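Local coordinates for secreted protein (Streptomyces lividans TK24, PDB 5LXZ) that is a secreted copper protein of the galactose oxidase-like AA5 family that probably works as a copper-radical oxidase, at residues 509-520 and 594-604; 301-309 and 574-582. The protein carries 1 engineered substitution. All coordinates share one frame; numbering follows the deposited sequence.

Contact 1 (509-520 and 594-604); sequences RPDLSGGPQTIA and TPSKAEWVRVP. With PO4 (phosphate ion), chain G.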
# COMPACT_ATOMS: atom_id res chain seq x y z
N ARG A 509 -6.33 -16.76 28.35
CA ARG A 509 -7.05 -16.61 27.11
C ARG A 509 -7.85 -17.89 26.83
O ARG A 509 -7.52 -18.98 27.33
CB ARG A 509 -6.10 -16.17 25.99
CG ARG A 509 -5.05 -17.16 25.60
CD ARG A 509 -3.89 -16.48 24.91
NE ARG A 509 -4.31 -15.78 23.70
CZ ARG A 509 -3.50 -15.24 22.80
NH1 ARG A 509 -2.17 -15.28 22.94
NH2 ARG A 509 -4.01 -14.67 21.77
N PRO A 510 -8.95 -17.77 26.06
CA PRO A 510 -9.65 -18.96 25.64
C PRO A 510 -8.76 -19.88 24.82
O PRO A 510 -7.95 -19.42 24.00
CB PRO A 510 -10.82 -18.45 24.80
CG PRO A 510 -10.61 -17.02 24.60
CD PRO A 510 -9.57 -16.54 25.54
N ASP A 511 -8.88 -21.17 25.08
CA ASP A 511 -8.19 -22.18 24.30
C ASP A 511 -8.98 -22.44 23.01
O ASP A 511 -10.19 -22.25 22.95
CB ASP A 511 -8.04 -23.47 25.11
CG ASP A 511 -9.39 -24.08 25.48
OD1 ASP A 511 -10.20 -23.40 26.19
OD2 ASP A 511 -9.68 -25.22 25.03
N LEU A 512 -8.28 -22.91 21.98
CA LEU A 512 -8.93 -23.23 20.72
C LEU A 512 -8.08 -24.24 19.96
O LEU A 512 -6.89 -24.02 19.74
CB LEU A 512 -9.10 -21.94 19.89
CG LEU A 512 -9.86 -22.09 18.57
CD1 LEU A 512 -11.30 -22.49 18.77
CD2 LEU A 512 -9.75 -20.77 17.83
N SER A 513 -8.69 -25.36 19.60
CA SER A 513 -8.01 -26.35 18.78
C SER A 513 -8.98 -26.93 17.78
O SER A 513 -10.19 -26.71 17.88
CB SER A 513 -7.41 -27.45 19.66
OG SER A 513 -8.40 -28.02 20.48
N GLY A 514 -8.43 -27.63 16.79
CA GLY A 514 -9.25 -28.20 15.71
C GLY A 514 -8.89 -27.73 14.31
O GLY A 514 -9.40 -28.30 13.34
N GLY A 515 -8.02 -26.72 14.19
CA GLY A 515 -7.47 -26.31 12.88
C GLY A 515 -6.19 -27.05 12.50
O GLY A 515 -5.58 -27.71 13.36
N PRO A 516 -5.76 -26.98 11.23
CA PRO A 516 -6.47 -26.21 10.18
C PRO A 516 -7.66 -26.97 9.62
O PRO A 516 -7.71 -28.21 9.68
CB PRO A 516 -5.40 -26.00 9.12
CG PRO A 516 -4.54 -27.22 9.24
CD PRO A 516 -4.50 -27.54 10.72
N GLN A 517 -8.64 -26.23 9.12
CA GLN A 517 -9.85 -26.84 8.60
C GLN A 517 -10.19 -26.10 7.35
O GLN A 517 -9.86 -24.92 7.22
CB GLN A 517 -11.01 -26.67 9.62
CG GLN A 517 -11.29 -27.88 10.45
CD GLN A 517 -12.52 -27.69 11.31
OE1 GLN A 517 -13.64 -27.51 10.78
NE2 GLN A 517 -12.35 -27.74 12.61
N THR A 518 -10.83 -26.78 6.43
CA THR A 518 -11.54 -26.12 5.34
C THR A 518 -13.00 -25.96 5.70
O THR A 518 -13.66 -26.93 6.13
CB THR A 518 -11.41 -26.95 4.06
OG1 THR A 518 -10.02 -27.04 3.75
CG2 THR A 518 -12.14 -26.33 2.90
N ILE A 519 -13.52 -24.74 5.63
CA ILE A 519 -14.95 -24.50 5.84
C ILE A 519 -15.44 -23.61 4.71
O ILE A 519 -14.90 -22.51 4.51
CB ILE A 519 -15.28 -23.84 7.19
CG1 ILE A 519 -14.60 -24.60 8.36
CG2 ILE A 519 -16.81 -23.74 7.39
CD1 ILE A 519 -14.71 -23.88 9.69
N ALA A 520 -16.43 -24.09 4.00
CA ALA A 520 -17.01 -23.36 2.87
C ALA A 520 -17.94 -22.28 3.36
O ALA A 520 -18.52 -22.37 4.42
CB ALA A 520 -17.78 -24.27 1.99
N THR A 594 -10.76 -11.05 25.56
CA THR A 594 -9.47 -11.73 25.39
C THR A 594 -9.57 -12.75 24.26
O THR A 594 -10.44 -13.63 24.28
CB THR A 594 -9.04 -12.45 26.67
OG1 THR A 594 -9.07 -11.50 27.73
CG2 THR A 594 -7.66 -12.99 26.54
N PRO A 595 -8.72 -12.64 23.23
CA PRO A 595 -8.76 -13.57 22.11
C PRO A 595 -7.93 -14.82 22.31
O PRO A 595 -6.88 -14.78 22.97
CB PRO A 595 -8.16 -12.74 20.98
CG PRO A 595 -7.14 -11.88 21.66
CD PRO A 595 -7.71 -11.57 23.02
N SER A 596 -8.40 -15.92 21.78
CA SER A 596 -7.56 -17.09 21.59
C SER A 596 -6.42 -16.79 20.65
O SER A 596 -6.36 -15.72 20.01
CB SER A 596 -8.39 -18.21 20.98
OG SER A 596 -8.82 -17.88 19.67
N LYS A 597 -5.46 -17.70 20.60
CA LYS A 597 -4.59 -17.77 19.44
C LYS A 597 -5.42 -18.25 18.28
O LYS A 597 -6.38 -19.00 18.47
CB LYS A 597 -3.43 -18.71 19.69
CG LYS A 597 -2.54 -18.24 20.84
CD LYS A 597 -1.34 -19.14 21.00
CE LYS A 597 -0.55 -18.70 22.21
NZ LYS A 597 0.63 -19.58 22.40
N ALA A 598 -5.03 -17.87 17.06
CA ALA A 598 -5.82 -18.24 15.91
C ALA A 598 -5.62 -19.65 15.44
O ALA A 598 -4.51 -20.17 15.51
CB ALA A 598 -5.53 -17.27 14.76
N GLU A 599 -6.69 -20.23 14.89
CA GLU A 599 -6.60 -21.42 14.07
C GLU A 599 -6.77 -21.00 12.63
O GLU A 599 -7.59 -20.12 12.34
CB GLU A 599 -7.72 -22.40 14.43
CG GLU A 599 -7.62 -22.92 15.85
CD GLU A 599 -6.40 -23.79 16.04
OE1 GLU A 599 -6.42 -24.91 15.49
OE2 GLU A 599 -5.42 -23.36 16.69
N TRP A 600 -6.08 -21.68 11.74
CA TRP A 600 -6.21 -21.40 10.30
C TRP A 600 -7.40 -22.09 9.65
O TRP A 600 -7.63 -23.30 9.87
CB TRP A 600 -4.92 -21.74 9.58
CG TRP A 600 -3.82 -20.76 9.83
CD1 TRP A 600 -2.86 -20.84 10.79
CD2 TRP A 600 -3.65 -19.49 9.21
NE1 TRP A 600 -2.05 -19.75 10.76
CE2 TRP A 600 -2.52 -18.89 9.81
CE3 TRP A 600 -4.29 -18.83 8.17
CZ2 TRP A 600 -2.02 -17.67 9.40
CZ3 TRP A 600 -3.80 -17.59 7.78
CH2 TRP A 600 -2.70 -17.02 8.40
N VAL A 601 -8.13 -21.36 8.83
CA VAL A 601 -9.32 -21.85 8.14
C VAL A 601 -9.18 -21.49 6.67
O VAL A 601 -8.90 -20.31 6.33
CB VAL A 601 -10.59 -21.23 8.71
CG1 VAL A 601 -11.83 -21.58 7.87
CG2 VAL A 601 -10.77 -21.73 10.11
N ARG A 602 -9.32 -22.48 5.80
CA ARG A 602 -9.36 -22.24 4.38
C ARG A 602 -10.79 -22.19 3.92
O ARG A 602 -11.56 -23.11 4.16
CB ARG A 602 -8.62 -23.33 3.62
CG ARG A 602 -8.48 -23.02 2.14
CD ARG A 602 -7.75 -24.10 1.39
NE ARG A 602 -8.50 -25.32 1.22
CZ ARG A 602 -9.34 -25.58 0.20
NH1 ARG A 602 -9.62 -24.68 -0.71
NH2 ARG A 602 -9.93 -26.77 0.14
N VAL A 603 -11.12 -21.14 3.20
CA VAL A 603 -12.43 -21.01 2.54
C VAL A 603 -12.23 -21.24 1.06
O VAL A 603 -11.53 -20.50 0.39
CB VAL A 603 -13.03 -19.62 2.82
CG1 VAL A 603 -14.33 -19.44 2.10
CG2 VAL A 603 -13.18 -19.36 4.31
N PRO A 604 -12.87 -22.26 0.50
CA PRO A 604 -12.72 -22.53 -0.94
C PRO A 604 -13.25 -21.44 -1.84
O PRO A 604 -14.07 -20.62 -1.41
CB PRO A 604 -13.57 -23.78 -1.16
CG PRO A 604 -13.68 -24.41 0.15
CD PRO A 604 -13.62 -23.33 1.19
OXT PRO A 604 -12.83 -21.33 -3.03
P PO4 G . 0.77 -16.11 24.87
O1 PO4 G . 1.55 -17.36 25.18
O2 PO4 G . 0.94 -15.85 23.36
O3 PO4 G . -0.69 -16.28 25.25
O4 PO4 G . 1.26 -14.95 25.70
O HOH W 1 -5.60 -19.84 22.64
O HOH W 2 -9.04 -29.14 1.85
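Arg-509 meets Pro-595 through a first torsion that wedges CG between its backbone N and carbonyl carbon (chi1 66°) and a bend at chi3 (-60°), which bring the guanidinium alongside the 595-597 backbone, edge to Pro-595 O. A bend at chi2 (-67°) turns the carboxylate of Glu-599 to the N-H of Gly-515. Arg-509 grips Pro-595 O side-on, NE at 2.9 Å in the carbonyl plane and NH2 at 3.1 Å from above it, the oxygen near the guanidinium plane; NH2 also bonds weakly to Ser-596 O and donates to Asp-469 O. On one face lies Lys-597 CG, 3.6 Å above the centre, while Arg-509 NH1 reaches O3 of a phosphate, probably from the crystallisation liquor, at 2.9 Å; Arg-471 also holds it. With an alanine here, Pro-595 O would probably be left without its two guanidinium donors and the phosphate without one of its own. Leu-512 slides past Glu-599 in the opposite direction, CD2 to CG 3.6 Å, so the aliphatic part of the glutamate packs against the leucine while OE1 accepts the N-H of Gly-515 on its anti lone pair at 2.7 Å. Glycine suits this place: a CB would collide with OE1. After cis Pro-516 the chains pair in parallel, Gln-517 O accepting from Arg-602 N at 2.9 Å. Thr-518 lies beside Arg-602, CG2 over a face of its guanidinium, and Ile-519 packs CD1 on Val-601 CG1. In the Early set domain strand 517-518 edges a mixed sheet, strand 599-603 separates it from 582-590, and Phe-527 covers Leu-512, Ile-519 and Val-601.

Contact 2 (301-309 and 574-582); sequences LFLMQNGKI and SGKNLVQSG. With EDO (1,2-ethanediol), chain N.
Asn-577 reaches into the type I beta turn Met-304 to Gly-307 that joins strands 301-303 and 309-311 of a Kelch propeller blade, so the contact fastens the propeller to a loop of the Early set domain. Asn-577 ND2 donates to Gln-305 O at 2.9 Å along a nearly straight line (168°). The oxygen lies in the plane of the amide, but the nitrogen stands well above the carbonyl plane of Gln-305. With CG beside its own backbone N (chi1 -64°), Asn-577 brings CB to 3.3 Å from Met-304 O while the amide extends over the turn. An asparagine suits the spot: it is short enough to fit close to the backbone and still carries an N-H for a turn carbonyl. The CD2 methyl of Leu-303 packs against the amide of Gln-580, 3.6 Å from NE2, as the two side chains slide past each other in opposite directions. Gln-580 NE2 donates to a water that Leu-303 N meets only weakly, and another water ties Leu-303 O to Asn-577 O. Beside them Gln-305 and Leu-578 run the same way, and NE2 of the glutamine turns to Gln-361 O.

The next shell fixes both backbones. Gly-307 N closes the turn on Met-304 O, and the positive phi of Gly-307 favours glycine there; Asn-306 OD1 forms an Asx turn with Lys-308 N. In the other segment Gly-575 O accepts from the N-H groups of both Leu-578 and Val-579. Arg-555 spans the boundary, donating to Leu-303 O and Leu-578 O. On the turn itself, ethanediol, probably from the crystallisation liquor, donates through O1 to Gly-307 O at 2.6 Å.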
# COMPACT_ATOMS: atom_id res chain seq x y z
N LEU A 301 -8.00 0.00 -3.04
CA LEU A 301 -9.14 -0.55 -3.77
C LEU A 301 -9.63 -1.81 -3.06
O LEU A 301 -8.90 -2.80 -3.01
CB LEU A 301 -8.74 -0.91 -5.19
CG LEU A 301 -8.22 0.24 -6.04
CD1 LEU A 301 -7.75 -0.29 -7.40
CD2 LEU A 301 -9.28 1.31 -6.26
N PHE A 302 -10.87 -1.78 -2.61
CA PHE A 302 -11.42 -2.89 -1.81
C PHE A 302 -12.66 -3.46 -2.48
O PHE A 302 -13.53 -2.71 -2.93
CB PHE A 302 -11.84 -2.38 -0.44
CG PHE A 302 -10.67 -2.02 0.46
CD1 PHE A 302 -10.04 -0.81 0.36
CD2 PHE A 302 -10.22 -2.91 1.41
CE1 PHE A 302 -8.96 -0.51 1.18
CE2 PHE A 302 -9.17 -2.61 2.24
CZ PHE A 302 -8.52 -1.42 2.10
N LEU A 303 -12.80 -4.78 -2.42
CA LEU A 303 -14.01 -5.41 -2.94
C LEU A 303 -15.17 -5.23 -1.97
O LEU A 303 -15.11 -5.64 -0.80
CB LEU A 303 -13.76 -6.90 -3.17
CG LEU A 303 -14.91 -7.68 -3.78
CD1 LEU A 303 -15.22 -7.24 -5.20
CD2 LEU A 303 -14.48 -9.15 -3.78
N MET A 304 -16.29 -4.73 -2.51
CA MET A 304 -17.52 -4.50 -1.79
C MET A 304 -18.46 -5.72 -1.94
O MET A 304 -18.32 -6.53 -2.87
CB MET A 304 -18.22 -3.28 -2.35
CG MET A 304 -17.38 -2.02 -2.29
SD MET A 304 -18.04 -0.67 -3.30
CE MET A 304 -19.79 -0.62 -2.86
N GLN A 305 -19.46 -5.77 -1.09
CA GLN A 305 -20.39 -6.91 -1.13
C GLN A 305 -21.20 -7.01 -2.38
O GLN A 305 -21.65 -8.10 -2.72
CB GLN A 305 -21.31 -6.87 0.09
CG GLN A 305 -20.54 -7.33 1.29
CD GLN A 305 -21.33 -7.18 2.57
OE1 GLN A 305 -22.52 -7.48 2.62
NE2 GLN A 305 -20.69 -6.67 3.58
N ASN A 306 -21.40 -5.89 -3.09
CA ASN A 306 -22.07 -5.94 -4.39
C ASN A 306 -21.15 -6.23 -5.58
O ASN A 306 -21.57 -6.14 -6.72
CB ASN A 306 -22.89 -4.67 -4.60
CG ASN A 306 -22.04 -3.43 -4.77
OD1 ASN A 306 -20.80 -3.49 -4.75
ND2 ASN A 306 -22.71 -2.29 -4.89
N GLY A 307 -19.87 -6.50 -5.31
CA GLY A 307 -18.91 -6.82 -6.35
C GLY A 307 -18.19 -5.66 -6.99
O GLY A 307 -17.31 -5.85 -7.79
N LYS A 308 -18.63 -4.46 -6.66
CA LYS A 308 -17.94 -3.26 -7.08
C LYS A 308 -16.73 -3.05 -6.20
O LYS A 308 -16.56 -3.69 -5.19
CB LYS A 308 -18.89 -2.05 -7.10
CG LYS A 308 -20.12 -2.31 -7.99
CD LYS A 308 -20.97 -1.07 -8.15
CE LYS A 308 -22.27 -1.45 -8.90
NZ LYS A 308 -23.26 -0.34 -9.03
N ILE A 309 -15.88 -2.14 -6.63
CA ILE A 309 -14.66 -1.81 -5.94
C ILE A 309 -14.78 -0.44 -5.31
O ILE A 309 -15.13 0.54 -6.00
CB ILE A 309 -13.48 -1.84 -6.92
CG1 ILE A 309 -13.09 -3.27 -7.30
CG2 ILE A 309 -12.23 -1.12 -6.35
CD1 ILE A 309 -12.43 -4.12 -6.20
N SER A 574 -22.28 -16.40 3.96
CA SER A 574 -22.40 -16.47 2.52
C SER A 574 -21.81 -15.23 1.85
O SER A 574 -21.85 -14.14 2.39
CB SER A 574 -23.85 -16.55 2.11
OG SER A 574 -24.42 -17.78 2.58
N GLY A 575 -21.36 -15.43 0.62
CA GLY A 575 -21.04 -14.35 -0.30
C GLY A 575 -19.54 -14.25 -0.54
O GLY A 575 -18.80 -13.90 0.36
N LYS A 576 -19.08 -14.62 -1.73
CA LYS A 576 -17.70 -14.54 -2.13
C LYS A 576 -17.16 -13.11 -2.20
O LYS A 576 -15.96 -12.92 -2.17
CB LYS A 576 -17.57 -15.25 -3.50
CG LYS A 576 -16.17 -15.47 -4.02
CD LYS A 576 -16.21 -16.34 -5.31
CE LYS A 576 -14.90 -16.34 -6.05
NZ LYS A 576 -13.85 -17.07 -5.32
N ASN A 577 -18.04 -12.14 -2.30
CA ASN A 577 -17.59 -10.76 -2.24
C ASN A 577 -17.23 -10.34 -0.83
O ASN A 577 -16.56 -9.33 -0.67
CB ASN A 577 -18.61 -9.80 -2.80
CG ASN A 577 -18.90 -10.00 -4.28
OD1 ASN A 577 -18.08 -10.54 -5.00
ND2 ASN A 577 -20.09 -9.60 -4.72
N LEU A 578 -17.76 -11.00 0.18
CA LEU A 578 -17.47 -10.75 1.56
C LEU A 578 -16.34 -11.66 2.04
O LEU A 578 -15.32 -11.21 2.56
CB LEU A 578 -18.75 -10.99 2.40
CG LEU A 578 -18.58 -10.91 3.92
CD1 LEU A 578 -18.10 -9.52 4.37
CD2 LEU A 578 -19.86 -11.36 4.61
N VAL A 579 -16.57 -12.97 1.96
CA VAL A 579 -15.63 -13.97 2.39
C VAL A 579 -14.90 -14.43 1.14
O VAL A 579 -15.28 -15.40 0.50
CB VAL A 579 -16.30 -15.16 3.09
CG1 VAL A 579 -15.24 -16.02 3.71
CG2 VAL A 579 -17.29 -14.68 4.15
N GLN A 580 -13.88 -13.68 0.73
CA GLN A 580 -13.07 -14.04 -0.44
C GLN A 580 -12.46 -15.43 -0.17
O GLN A 580 -12.07 -15.73 0.96
CB GLN A 580 -11.98 -12.96 -0.64
CG GLN A 580 -12.58 -11.59 -0.95
CD GLN A 580 -11.60 -10.43 -0.78
OE1 GLN A 580 -10.86 -10.35 0.19
NE2 GLN A 580 -11.58 -9.53 -1.76
N SER A 581 -12.34 -16.24 -1.22
CA SER A 581 -11.69 -17.52 -1.05
C SER A 581 -10.22 -17.32 -0.66
O SER A 581 -9.55 -16.37 -1.08
CB SER A 581 -11.76 -18.26 -2.33
OG SER A 581 -13.10 -18.49 -2.69
N GLY A 582 -9.73 -18.22 0.17
CA GLY A 582 -8.40 -18.12 0.71
C GLY A 582 -8.35 -18.51 2.15
O GLY A 582 -9.30 -19.07 2.69
C1 EDO N . -16.80 -8.10 -10.02
O1 EDO N . -16.02 -7.92 -8.82
C2 EDO N . -16.09 -8.93 -11.09
O2 EDO N . -15.71 -10.19 -10.57
O HOH W 3 -16.80 -7.03 0.82
O HOH W 4 -10.31 -6.97 -3.10
O HOH W 5 -22.64 -9.14 -6.79

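Both contacts are partly buried and both involve the Early set domain, but contact 1 lies wholly within it, whereas contact 2 joins it to the Kelch propeller. Contact 1 is the larger, 949 Å² against 314 Å², and combines parallel strand pairing with an arginine grip; its arginine end rests on buried prolines, Thr-594 and Ser-596, while its strand end carries exposed residues. Contact 2 has a single direct hydrogen bond, from an asparagine to a turn, supplemented by bridging waters. The two meet at the chain end: Val-603 N pairs with Gly-582 O, and Ser-581 OG probably bonds to Pro-604 O, so strand 599-603 leads from one contact to the loop of the other.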